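Local structure of Non-structural maintenance of chromosomes element 1 homolog (Xenopus laevis, 7DG2) at residues I20-A25 and D72-Y77; T63-V68 and A78-V83. The protein probably acts as a RING-type E3 ubiquitin ligase that pairs with a MAGE protein within the SMC5-SMC6 complex of DNA repair. One frame throughout, in Å; residues are numbered along the deposited sequence.

Contact 1 of 2, residues I20-A25 and D72-Y77; sequences IMEGSA and DGLTYY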
loop_
_atom_site.group_PDB
_atom_site.type_symbol
_atom_site.label_atom_id
_atom_site.label_comp_id
_atom_site.label_asym_id
_atom_site.label_seq_id
_atom_site.Cartn_x
_atom_site.Cartn_y
_atom_site.Cartn_z
ATOM N N ILE A 20 6.180 -2.514 -6.858
ATOM C CA ILE A 20 7.073 -2.965 -7.918
ATOM C C ILE A 20 6.237 -3.674 -8.977
ATOM O O ILE A 20 5.234 -4.320 -8.660
ATOM C CB ILE A 20 8.174 -3.886 -7.345
ATOM C CG1 ILE A 20 9.097 -4.382 -8.461
ATOM C CG2 ILE A 20 7.542 -5.052 -6.609
ATOM C CD1 ILE A 20 10.437 -4.961 -7.930
ATOM N N MET A 21 6.629 -3.523 -10.241
ATOM C CA MET A 21 5.922 -4.147 -11.354
ATOM C C MET A 21 6.926 -4.604 -12.404
ATOM O O MET A 21 7.912 -3.913 -12.659
ATOM C CB MET A 21 4.909 -3.179 -11.998
ATOM C CG MET A 21 3.798 -2.708 -11.051
ATOM S SD MET A 21 2.588 -1.679 -11.918
ATOM C CE MET A 21 2.542 -2.591 -13.480
ATOM N N GLU A 22 6.651 -5.750 -13.032
ATOM C CA GLU A 22 7.510 -6.256 -14.099
ATOM C C GLU A 22 7.334 -5.430 -15.380
ATOM O O GLU A 22 6.283 -4.831 -15.623
ATOM C CB GLU A 22 7.196 -7.733 -14.346
ATOM C CG GLU A 22 8.106 -8.453 -15.326
ATOM C CD GLU A 22 7.603 -8.345 -16.750
ATOM O OE1 GLU A 22 8.435 -8.259 -17.687
ATOM O OE2 GLU A 22 6.364 -8.318 -16.916
ATOM N N GLY A 23 8.380 -5.427 -16.217
ATOM C CA GLY A 23 8.441 -4.489 -17.332
ATOM C C GLY A 23 7.304 -4.627 -18.327
ATOM O O GLY A 23 6.750 -3.624 -18.786
ATOM N N SER A 24 6.941 -5.864 -18.688
ATOM C CA SER A 24 5.846 -6.032 -19.644
ATOM C C SER A 24 4.520 -5.549 -19.056
ATOM O O SER A 24 3.696 -4.957 -19.764
ATOM C CB SER A 24 5.751 -7.486 -20.113
ATOM O OG SER A 24 5.037 -8.295 -19.206
ATOM N N ALA A 25 4.310 -5.747 -17.753
ATOM C CA ALA A 25 3.114 -5.183 -17.127
ATOM C C ALA A 25 3.153 -3.657 -17.087
ATOM O O ALA A 25 2.099 -3.006 -17.179
ATOM C CB ALA A 25 2.939 -5.739 -15.713
ATOM N N ASP A 72 15.149 -14.203 -12.469
ATOM C CA ASP A 72 14.447 -14.346 -13.734
ATOM C C ASP A 72 15.000 -13.471 -14.850
ATOM O O ASP A 72 14.570 -13.627 -15.996
ATOM C CB ASP A 72 12.948 -14.063 -13.540
ATOM C CG ASP A 72 12.672 -12.725 -12.864
ATOM O OD1 ASP A 72 13.516 -11.808 -12.954
ATOM O OD2 ASP A 72 11.602 -12.604 -12.235
ATOM N N GLY A 73 15.931 -12.565 -14.559
ATOM C CA GLY A 73 16.470 -11.698 -15.588
ATOM C C GLY A 73 15.494 -10.694 -16.162
ATOM O O GLY A 73 15.834 -10.005 -17.129
ATOM N N LEU A 74 14.298 -10.585 -15.593
ATOM C CA LEU A 74 13.294 -9.649 -16.078
ATOM C C LEU A 74 13.562 -8.238 -15.556
ATOM O O LEU A 74 14.192 -8.040 -14.515
ATOM C CB LEU A 74 11.900 -10.102 -15.655
ATOM C CG LEU A 74 11.474 -11.484 -16.135
ATOM C CD1 LEU A 74 10.165 -11.891 -15.487
ATOM C CD2 LEU A 74 11.370 -11.505 -17.653
ATOM N N THR A 75 13.087 -7.250 -16.311
ATOM C CA THR A 75 13.164 -5.856 -15.885
ATOM C C THR A 75 11.993 -5.527 -14.966
ATOM O O THR A 75 10.859 -5.948 -15.207
ATOM C CB THR A 75 13.172 -4.926 -17.104
ATOM O OG1 THR A 75 14.410 -5.084 -17.817
ATOM C CG2 THR A 75 13.022 -3.461 -16.698
ATOM N N TYR A 76 12.283 -4.804 -13.883
ATOM C CA TYR A 76 11.272 -4.356 -12.928
ATOM C C TYR A 76 11.354 -2.847 -12.757
ATOM O O TYR A 76 12.435 -2.256 -12.827
ATOM C CB TYR A 76 11.458 -5.029 -11.549
ATOM C CG TYR A 76 11.101 -6.495 -11.569
ATOM C CD1 TYR A 76 12.042 -7.454 -11.930
ATOM C CD2 TYR A 76 9.817 -6.916 -11.263
ATOM C CE1 TYR A 76 11.710 -8.792 -11.971
ATOM C CE2 TYR A 76 9.475 -8.253 -11.301
ATOM C CZ TYR A 76 10.432 -9.190 -11.653
ATOM O OH TYR A 76 10.100 -10.529 -11.696
ATOM N N TYR A 77 10.191 -2.226 -12.536
ATOM C CA TYR A 77 10.090 -0.835 -12.124
ATOM C C TYR A 77 9.585 -0.797 -10.689
ATOM O O TYR A 77 8.660 -1.536 -10.336
ATOM C CB TYR A 77 9.126 -0.047 -13.013
ATOM C CG TYR A 77 9.644 0.198 -14.417
ATOM C CD1 TYR A 77 9.694 -0.834 -15.347
ATOM C CD2 TYR A 77 10.072 1.460 -14.806
ATOM C CE1 TYR A 77 10.165 -0.608 -16.636
ATOM C CE2 TYR A 77 10.532 1.690 -16.099
ATOM C CZ TYR A 77 10.588 0.650 -16.996
ATOM O OH TYR A 77 11.054 0.886 -18.281
HETATM O O HOH W 1 10.949 -7.738 -18.407
#

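Contact 2 of 2, residues T63-V68 and A78-V83; sequences TIEKGV and ALVNRV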
loop_
_atom_site.group_PDB
_atom_site.type_symbol
_atom_site.label_atom_id
_atom_site.label_comp_id
_atom_site.label_asym_id
_atom_site.label_seq_id
_atom_site.Cartn_x
_atom_site.Cartn_y
_atom_site.Cartn_z
ATOM N N THR A 63 11.526 8.044 -6.264
ATOM C CA THR A 63 11.842 7.881 -7.679
ATOM C C THR A 63 11.314 6.542 -8.166
ATOM O O THR A 63 11.104 5.610 -7.384
ATOM C CB THR A 63 13.357 8.011 -7.937
ATOM O OG1 THR A 63 13.578 8.266 -9.333
ATOM C CG2 THR A 63 14.096 6.753 -7.547
ATOM N N ILE A 64 11.062 6.465 -9.467
ATOM C CA ILE A 64 10.701 5.210 -10.113
ATOM C C ILE A 64 11.984 4.653 -10.711
ATOM O O ILE A 64 12.488 5.174 -11.714
ATOM C CB ILE A 64 9.618 5.407 -11.182
ATOM C CG1 ILE A 64 8.336 5.947 -10.547
ATOM C CG2 ILE A 64 9.354 4.076 -11.897
ATOM C CD1 ILE A 64 7.302 6.480 -11.571
ATOM N N GLU A 65 12.535 3.625 -10.066
ATOM C CA GLU A 65 13.786 3.000 -10.469
ATOM C C GLU A 65 13.521 1.794 -11.358
ATOM O O GLU A 65 12.450 1.193 -11.311
ATOM C CB GLU A 65 14.582 2.560 -9.236
ATOM C CG GLU A 65 15.571 3.583 -8.741
ATOM C CD GLU A 65 16.838 3.619 -9.587
ATOM O OE1 GLU A 65 16.814 3.128 -10.736
ATOM O OE2 GLU A 65 17.865 4.126 -9.097
ATOM N N LYS A 66 14.518 1.442 -12.174
ATOM C CA LYS A 66 14.507 0.211 -12.958
ATOM C C LYS A 66 15.610 -0.721 -12.473
ATOM O O LYS A 66 16.707 -0.269 -12.127
ATOM C CB LYS A 66 14.733 0.475 -14.451
ATOM C CG LYS A 66 13.711 1.342 -15.117
ATOM C CD LYS A 66 13.999 1.414 -16.622
ATOM C CE LYS A 66 14.108 0.021 -17.232
ATOM N NZ LYS A 66 14.482 0.052 -18.678
ATOM N N GLY A 67 15.317 -2.016 -12.456
ATOM C CA GLY A 67 16.302 -3.010 -12.078
ATOM C C GLY A 67 16.009 -4.330 -12.759
ATOM O O GLY A 67 15.015 -4.473 -13.471
ATOM N N VAL A 68 16.888 -5.307 -12.525
ATOM C CA VAL A 68 16.788 -6.635 -13.126
ATOM C C VAL A 68 16.665 -7.671 -12.014
ATOM O O VAL A 68 17.410 -7.626 -11.030
ATOM C CB VAL A 68 18.005 -6.941 -14.018
ATOM C CG1 VAL A 68 17.940 -8.374 -14.531
ATOM C CG2 VAL A 68 18.074 -5.965 -15.174
ATOM N N ALA A 78 10.196 0.042 -9.862
ATOM C CA ALA A 78 9.754 0.153 -8.476
ATOM C C ALA A 78 9.743 1.608 -8.031
ATOM O O ALA A 78 10.649 2.377 -8.368
ATOM C CB ALA A 78 10.648 -0.653 -7.527
ATOM N N LEU A 79 8.721 1.973 -7.253
ATOM C CA LEU A 79 8.652 3.279 -6.610
ATOM C C LEU A 79 9.395 3.168 -5.283
ATOM O O LEU A 79 8.962 2.431 -4.389
ATOM C CB LEU A 79 7.198 3.699 -6.388
ATOM C CG LEU A 79 7.034 5.055 -5.690
ATOM C CD1 LEU A 79 7.608 6.193 -6.563
ATOM C CD2 LEU A 79 5.554 5.308 -5.389
ATOM N N VAL A 80 10.518 3.870 -5.160
ATOM C CA VAL A 80 11.386 3.703 -4.000
ATOM C C VAL A 80 11.567 5.035 -3.282
ATOM O O VAL A 80 11.528 6.115 -3.879
ATOM C CB VAL A 80 12.757 3.090 -4.389
ATOM C CG1 VAL A 80 12.550 1.706 -4.978
ATOM C CG2 VAL A 80 13.510 3.970 -5.372
ATOM N N ASN A 81 11.745 4.939 -1.971
ATOM C CA ASN A 81 12.114 6.077 -1.159
ATOM C C ASN A 81 13.621 6.292 -1.225
ATOM O O ASN A 81 14.396 5.344 -1.372
ATOM C CB ASN A 81 11.672 5.842 0.280
ATOM C CG ASN A 81 12.041 6.979 1.178
ATOM O OD1 ASN A 81 11.853 8.138 0.819
ATOM N ND2 ASN A 81 12.598 6.665 2.344
ATOM N N ARG A 82 14.042 7.550 -1.119
ATOM C CA ARG A 82 15.448 7.866 -1.333
ATOM C C ARG A 82 16.046 8.713 -0.213
ATOM O O ARG A 82 17.136 9.267 -0.389
ATOM C CB ARG A 82 15.630 8.546 -2.696
ATOM C CG ARG A 82 15.712 7.529 -3.860
ATOM C CD ARG A 82 17.023 6.752 -3.727
ATOM N NE ARG A 82 17.155 5.516 -4.510
ATOM C CZ ARG A 82 16.911 4.290 -4.034
ATOM N NH1 ARG A 82 16.473 4.121 -2.784
ATOM N NH2 ARG A 82 17.112 3.223 -4.813
ATOM N N VAL A 83 15.392 8.811 0.947
ATOM C CA VAL A 83 15.929 9.621 2.038
ATOM C C VAL A 83 15.662 8.952 3.380
ATOM O O VAL A 83 14.672 8.237 3.568
ATOM C CB VAL A 83 15.356 11.061 2.017
ATOM C CG1 VAL A 83 13.900 11.065 2.458
ATOM C CG2 VAL A 83 16.195 11.992 2.883
HETATM O O HOH W 2 17.759 6.336 -7.193
#

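Contact 1 of 2, residues I20-A25 and D72-Y77
Glu-22 and Tyr-76 face each other as a non-hydrogen-bonded pair where edge strand 20-22 joins the sheet and leads straight into helix 23-36, an order consistent with a winged-helix fold. In the neighbouring hydrogen-bonded pair Met-21 N reaches Tyr-77 O at 2.8 Å, and Tyr-77 N returns the bond to Met-21 O. From its CB, Glu-22 extends past Tyr-76 toward Leu-74, just before strand 75-81. Glu-22 CB lies 3.8 Å from Tyr-76 CE2. Glu-22 CG, anti to the backbone N (chi1 -174°), meets Leu-74 CD1 at 4.0 Å and passes near Thr-75 O. A bend at chi2 (-89°) then turns the carboxylate back over the start of the helix, where Glu-22 is the N-cap. Glu-22 OE1 accepts from Ser-24 N at 3.0 Å, from above the carboxylate plane, and a water links OE1 to Thr-75 N. Glu-22 OE2 takes Ser-24 OG on its syn lone pair at 2.6 Å, with a weak bond from Ala-25 N besides. At the root of the ring Ile-20 CD1 packs on Tyr-76 CB, while at its far end Tyr-76 OH donates to Asp-72 OD2 at 2.6 Å. Gly-23 N, the first of the helix, bonds to Thr-75 O at 2.7 Å. One carboxylate thus caps the helix and, through water, ties it to the strand; the helix N-terminus would probably stabilise its negative charge.

Contact 2 of 2, residues T63-V68 and A78-V83
Ala-78, in the middle of strand 75-81, faces Glu-65 with a pair of backbone bonds: Ala-78 N to Glu-65 O at 2.9 Å and Glu-65 N to Ala-78 O at 2.8 Å. Leu-79 follows as the non-hydrogen-bonded partner of Ile-64, Leu-79 CD1 lying 4.1 Å from Ile-64 CG1 where the two side chains cross. Val-80 pairs with Thr-63 through two more backbone bonds, Val-80 N lying 2.9 Å from Thr-63 O. On that face CG2 of Val-80 touches CG2 of Thr-63 at 3.6 Å, the two side chains lying alongside and pointing the same way. Asn-81 turns away from strand 62-68; its ND2 bonds to Val-83 O and to Leu-72 O of the Nse4 chain, whose Phe-68 packs on Leu-79. Arg-82 bends at chi2 (-68°) and folds back, placing Val-80 CG2 3.6 Å above the Arg-82 guanidinium plane, over its centre. Glu-65 OE2 remains 4.4 Å from Arg-82 NH2, beyond a salt bridge, but a water joins OE2 to Arg-82 NE. The hairpin of strands 62-68 and 75-81 thus sets Ile-64 and Leu-79 against helices 6-18 and 46-57, while on its other face helix 163-176 holds Arg-82, NH2 bonding to Met-167 O and NH1 to Glu-168 O.

Contacts 1 and 2 are the two seams of one three-stranded antiparallel sheet, their centres about 12 Å apart. Strand 75-81 is the middle strand: strand 20-22 borders one edge of its first half, and strand 62-68 runs along the other edge, contact 2 taking the later part. The segments alternate along the chain; contact 2 belongs to a hairpin, whereas contact 1 brings in a strand from before helices 23-36 and 46-57 and strand 62-68. A probable hydrogen bond from Tyr-76 N to Gly-67 O joins the contacts directly. All four segments belong to the Nse1 family domain; the sheet and its helices are consistent with a winged-helix fold, which at contact 2 meets Nse4 and the MAGE-domain protein.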